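Long-range contacts in stage II sporulation E family protein (Thermanaerovibrio acidaminovorans, PDB 3RNR), which is of unknown function but probably acts as a PP2C-type serine/threonine protein phosphatase related to stage II sporulation protein E: residues B[75-79]-B[159-163]; B[68-74]-B[135-139]. All coordinates share one frame; numbering follows the deposited sequence. Where two conformers were deposited one is given.

Contact 1 of 2, residues B[75-79]-B[159-163]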
# COMPACT_ATOMS: atom_id res chain seq x y z
N ALA B 75 -11.94 5.55 -0.42
CA ALA B 75 -11.59 6.60 -1.36
C ALA B 75 -10.22 6.24 -1.92
O ALA B 75 -9.36 5.73 -1.19
CB ALA B 75 -11.55 7.96 -0.68
N VAL B 76 -10.02 6.50 -3.20
CA VAL B 76 -8.78 6.10 -3.87
C VAL B 76 -8.36 7.15 -4.89
O VAL B 76 -9.21 7.79 -5.53
CB VAL B 76 -8.94 4.71 -4.52
CG1 VAL B 76 -10.22 4.64 -5.32
CG2 VAL B 76 -7.74 4.38 -5.39
N ALA B 77 -7.06 7.35 -5.05
CA ALA B 77 -6.58 8.28 -6.05
C ALA B 77 -5.26 7.78 -6.63
O ALA B 77 -4.57 6.97 -6.00
CB ALA B 77 -6.43 9.67 -5.45
N ALA B 78 -4.94 8.21 -7.84
CA ALA B 78 -3.69 7.79 -8.45
C ALA B 78 -3.16 8.96 -9.26
O ALA B 78 -3.93 9.64 -9.92
CB ALA B 78 -3.90 6.60 -9.34
N VAL B 79 -1.85 9.18 -9.19
CA VAL B 79 -1.23 10.23 -9.97
C VAL B 79 -0.35 9.57 -11.02
O VAL B 79 0.48 8.74 -10.70
CB VAL B 79 -0.37 11.14 -9.10
CG1 VAL B 79 0.40 12.15 -9.96
CG2 VAL B 79 -1.24 11.85 -8.06
N GLY B 159 -0.56 17.47 -4.95
CA GLY B 159 -0.90 16.09 -4.68
C GLY B 159 -2.35 15.86 -4.31
O GLY B 159 -3.22 16.70 -4.58
N VAL B 160 -2.61 14.70 -3.72
CA VAL B 160 -3.96 14.31 -3.36
C VAL B 160 -3.94 13.64 -1.99
O VAL B 160 -2.98 12.93 -1.63
CB VAL B 160 -4.56 13.37 -4.43
CG1 VAL B 160 -3.69 12.13 -4.62
CG2 VAL B 160 -6.02 13.00 -4.09
N LEU B 161 -5.00 13.87 -1.23
CA LEU B 161 -5.16 13.26 0.09
C LEU B 161 -6.52 12.57 0.16
O LEU B 161 -7.54 13.17 -0.21
CB LEU B 161 -5.05 14.33 1.18
CG LEU B 161 -5.38 13.90 2.61
CD1 LEU B 161 -4.18 13.24 3.22
CD2 LEU B 161 -5.81 15.08 3.45
N VAL B 162 -6.53 11.32 0.59
CA VAL B 162 -7.77 10.61 0.85
C VAL B 162 -7.93 10.36 2.37
O VAL B 162 -6.94 10.10 3.07
CB VAL B 162 -7.90 9.31 0.03
CG1 VAL B 162 -7.99 9.63 -1.49
CG2 VAL B 162 -6.74 8.36 0.30
N VAL B 163 -9.16 10.43 2.84
CA VAL B 163 -9.46 10.48 4.28
C VAL B 163 -10.62 9.57 4.63
O VAL B 163 -11.65 9.63 3.96
CB VAL B 163 -9.94 11.88 4.67
CG1 VAL B 163 -10.05 12.00 6.18
CG2 VAL B 163 -9.02 12.93 4.13
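A77 meets V160 with its single methyl facing the fork of the valine. A77 CB lies 3.6 Å from V160 CG2 and 3.8 Å from V160 CG1, so both branches take part. The first torsion of V160 (58°) sets CG2 opposite the backbone N and CG1 over the main chain, and this turns the fork to A77. V160 CG1 is also 4.2 Å from V79 CG2, so V160 bridges two residues of the facing strand. V162 is turned differently. Its CG1 stands opposite its own carbonyl carbon (chi1 -65°) and reaches toward strand 72-80 between A75 and A77. There it sits 4.0 Å from A75 CB and 4.1 Å from V76 N, against the peptide that joins A75 to V76. A75 CB in turn lies alongside V162 CB at 4.0 Å.

No hydrogen bond crosses; the contact is purely apolar and buried. The strands run nearly antiparallel, at 164°, and their axes come within 6.8 Å. That is close for two layers of a sandwich, consistent with the small side chains of A75 and A77 at the interface. The gap widens from A75 and V162 towards V79 and G159.

This is a face-to-face contact between the two sheets of the PP2C-type alpha-beta-alpha sandwich. Strand 72-80 is in the middle of the antiparallel sheet, bonded through its backbone to strands 10-18 and 85-91. Strand 159-164 is in the middle of the mixed sheet, between strands 95-100 and 205-210. L86, V96, A207 and V209 continue the apolar layer around the contact. V76 points out of the back of its sheet, the side on which M74 meets helices 25-41 and 46-63.

Contact 2 of 2, residues B[68-74]-B[135-139]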
# COMPACT_ATOMS: atom_id res chain seq x y z
N GLY B 68 -25.50 -7.18 1.30
CA GLY B 68 -26.22 -5.98 1.68
C GLY B 68 -26.16 -5.72 3.17
O GLY B 68 -26.52 -4.65 3.64
N ARG B 69 -25.74 -6.73 3.93
CA ARG B 69 -25.63 -6.59 5.38
C ARG B 69 -24.21 -6.35 5.90
O ARG B 69 -23.99 -6.25 7.12
CB ARG B 69 -26.30 -7.77 6.09
CG ARG B 69 -27.81 -7.79 5.91
CD ARG B 69 -28.48 -8.61 7.01
NE ARG B 69 -28.15 -10.03 6.91
CZ ARG B 69 -28.21 -10.88 7.93
NH1 ARG B 69 -27.90 -12.15 7.74
NH2 ARG B 69 -28.58 -10.46 9.13
N THR B 70 -23.25 -6.29 4.98
CA THR B 70 -21.85 -6.07 5.32
C THR B 70 -21.28 -5.16 4.22
O THR B 70 -21.74 -5.20 3.08
CB THR B 70 -21.06 -7.41 5.36
OG1 THR B 70 -19.67 -7.17 5.66
CG2 THR B 70 -21.18 -8.15 4.04
N GLY B 71 -20.30 -4.34 4.54
CA GLY B 71 -19.78 -3.45 3.52
C GLY B 71 -18.65 -2.57 4.01
O GLY B 71 -18.28 -2.63 5.18
N ALA B 72 -18.11 -1.75 3.11
CA ALA B 72 -17.04 -0.84 3.47
C ALA B 72 -17.21 0.44 2.68
O ALA B 72 -17.93 0.45 1.68
CB ALA B 72 -15.67 -1.49 3.16
N THR B 73 -16.54 1.50 3.11
CA THR B 73 -16.51 2.74 2.33
C THR B 73 -15.05 2.92 1.96
O THR B 73 -14.17 2.35 2.61
CB THR B 73 -16.98 3.96 3.14
OG1 THR B 73 -16.19 4.05 4.34
CG2 THR B 73 -18.44 3.78 3.54
N MSE B 74 -14.77 3.67 0.89
CA MSE B 74 -13.37 3.83 0.50
C MSE B 74 -13.18 5.08 -0.35
O MSE B 74 -14.12 5.60 -0.93
CB MSE B 74 -12.92 2.59 -0.28
CG MSE B 74 -13.59 2.43 -1.63
SE MSE B 74 -13.00 0.84 -2.57
CE MSE B 74 -11.15 1.37 -2.90
N SER B 135 -24.48 4.70 -0.43
CA SER B 135 -23.67 3.93 -1.38
C SER B 135 -22.44 3.41 -0.65
O SER B 135 -21.80 4.17 0.06
CB SER B 135 -23.28 4.80 -2.58
OG SER B 135 -22.73 3.98 -3.61
N PHE B 136 -22.14 2.12 -0.79
CA PHE B 136 -20.99 1.53 -0.09
C PHE B 136 -20.53 0.31 -0.88
O PHE B 136 -21.29 -0.22 -1.70
CB PHE B 136 -21.34 1.14 1.37
CG PHE B 136 -22.43 0.10 1.49
CD1 PHE B 136 -22.13 -1.25 1.50
CD2 PHE B 136 -23.77 0.49 1.61
CE1 PHE B 136 -23.14 -2.23 1.62
CE2 PHE B 136 -24.80 -0.47 1.72
CZ PHE B 136 -24.48 -1.83 1.72
N ILE B 137 -19.30 -0.11 -0.63
CA ILE B 137 -18.74 -1.26 -1.31
C ILE B 137 -19.38 -2.48 -0.68
O ILE B 137 -19.25 -2.71 0.53
CB ILE B 137 -17.19 -1.34 -1.13
CG1 ILE B 137 -16.53 -0.02 -1.56
CG2 ILE B 137 -16.62 -2.52 -1.92
CD1 ILE B 137 -16.76 0.31 -3.06
N GLY B 138 -20.03 -3.28 -1.52
CA GLY B 138 -20.84 -4.40 -1.05
C GLY B 138 -22.33 -4.17 -1.16
O GLY B 138 -23.14 -5.06 -0.87
N ILE B 139 -22.73 -2.98 -1.61
CA ILE B 139 -24.15 -2.71 -1.78
C ILE B 139 -24.70 -3.60 -2.90
O ILE B 139 -23.96 -3.96 -3.82
CB ILE B 139 -24.39 -1.21 -2.08
CG1 ILE B 139 -25.88 -0.85 -1.94
CG2 ILE B 139 -23.83 -0.86 -3.46
CD1 ILE B 139 -26.15 0.66 -2.01
O HOH W 1 -22.80 -6.83 1.11
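A72 and I137 form an antiparallel hydrogen-bonded pair, a single bridge. A72 N bonds to I137 O at 3.0 Å, and I137 N bonds back to A72 O at 2.7 Å.

I137 holds CG1 beside its backbone N (chi1 -54°). This lays CG1 3.8 Å from SE of M74, a selenomethionine. The two side chains cross at about a right angle, and I137 CD1 touches the same SE. V57 of helix 46-63 also packs on I137.

F136 has its CG over its own main chain (chi1 61°), and the ring lies obliquely along the loop 68-71. F136 CD1 is 3.8 Å from G71 CA, and F136 CE1 lies 3.6 Å from T70 O. Within its own segment, I139 CB rests over the centre of one face. One water accepts from G68 N and donates to T70 O and G138 O, so it joins the two segments beyond the single bridge.

F136 to I139 is a type II beta turn, closed by I139 N to F136 O, with glycine G138 at its usual third position. The loop thus adds one bridge to the start of a sheet strand.

Overall arrangement
Contacts 1 and 2 both use strand 72-80, and their segments 68-74 and 75-79 follow directly in sequence, yet their centres are 20 Å apart. Contact 2 takes the start of the strand and the loop before it; contact 1 takes the middle and later part. Their partners come later in the chain, 135-139 before 159-163, so the two contacts cross in sequence. Contact 1 lies near the centre of the chain and joins the two sheets. Contact 2 is further out and joins the antiparallel sheet to the loop between helix 113-119 and strand 146-153. One central strand therefore ties the sandwich core and the loop that follows helix 113-119 together within a single PP2C-type domain.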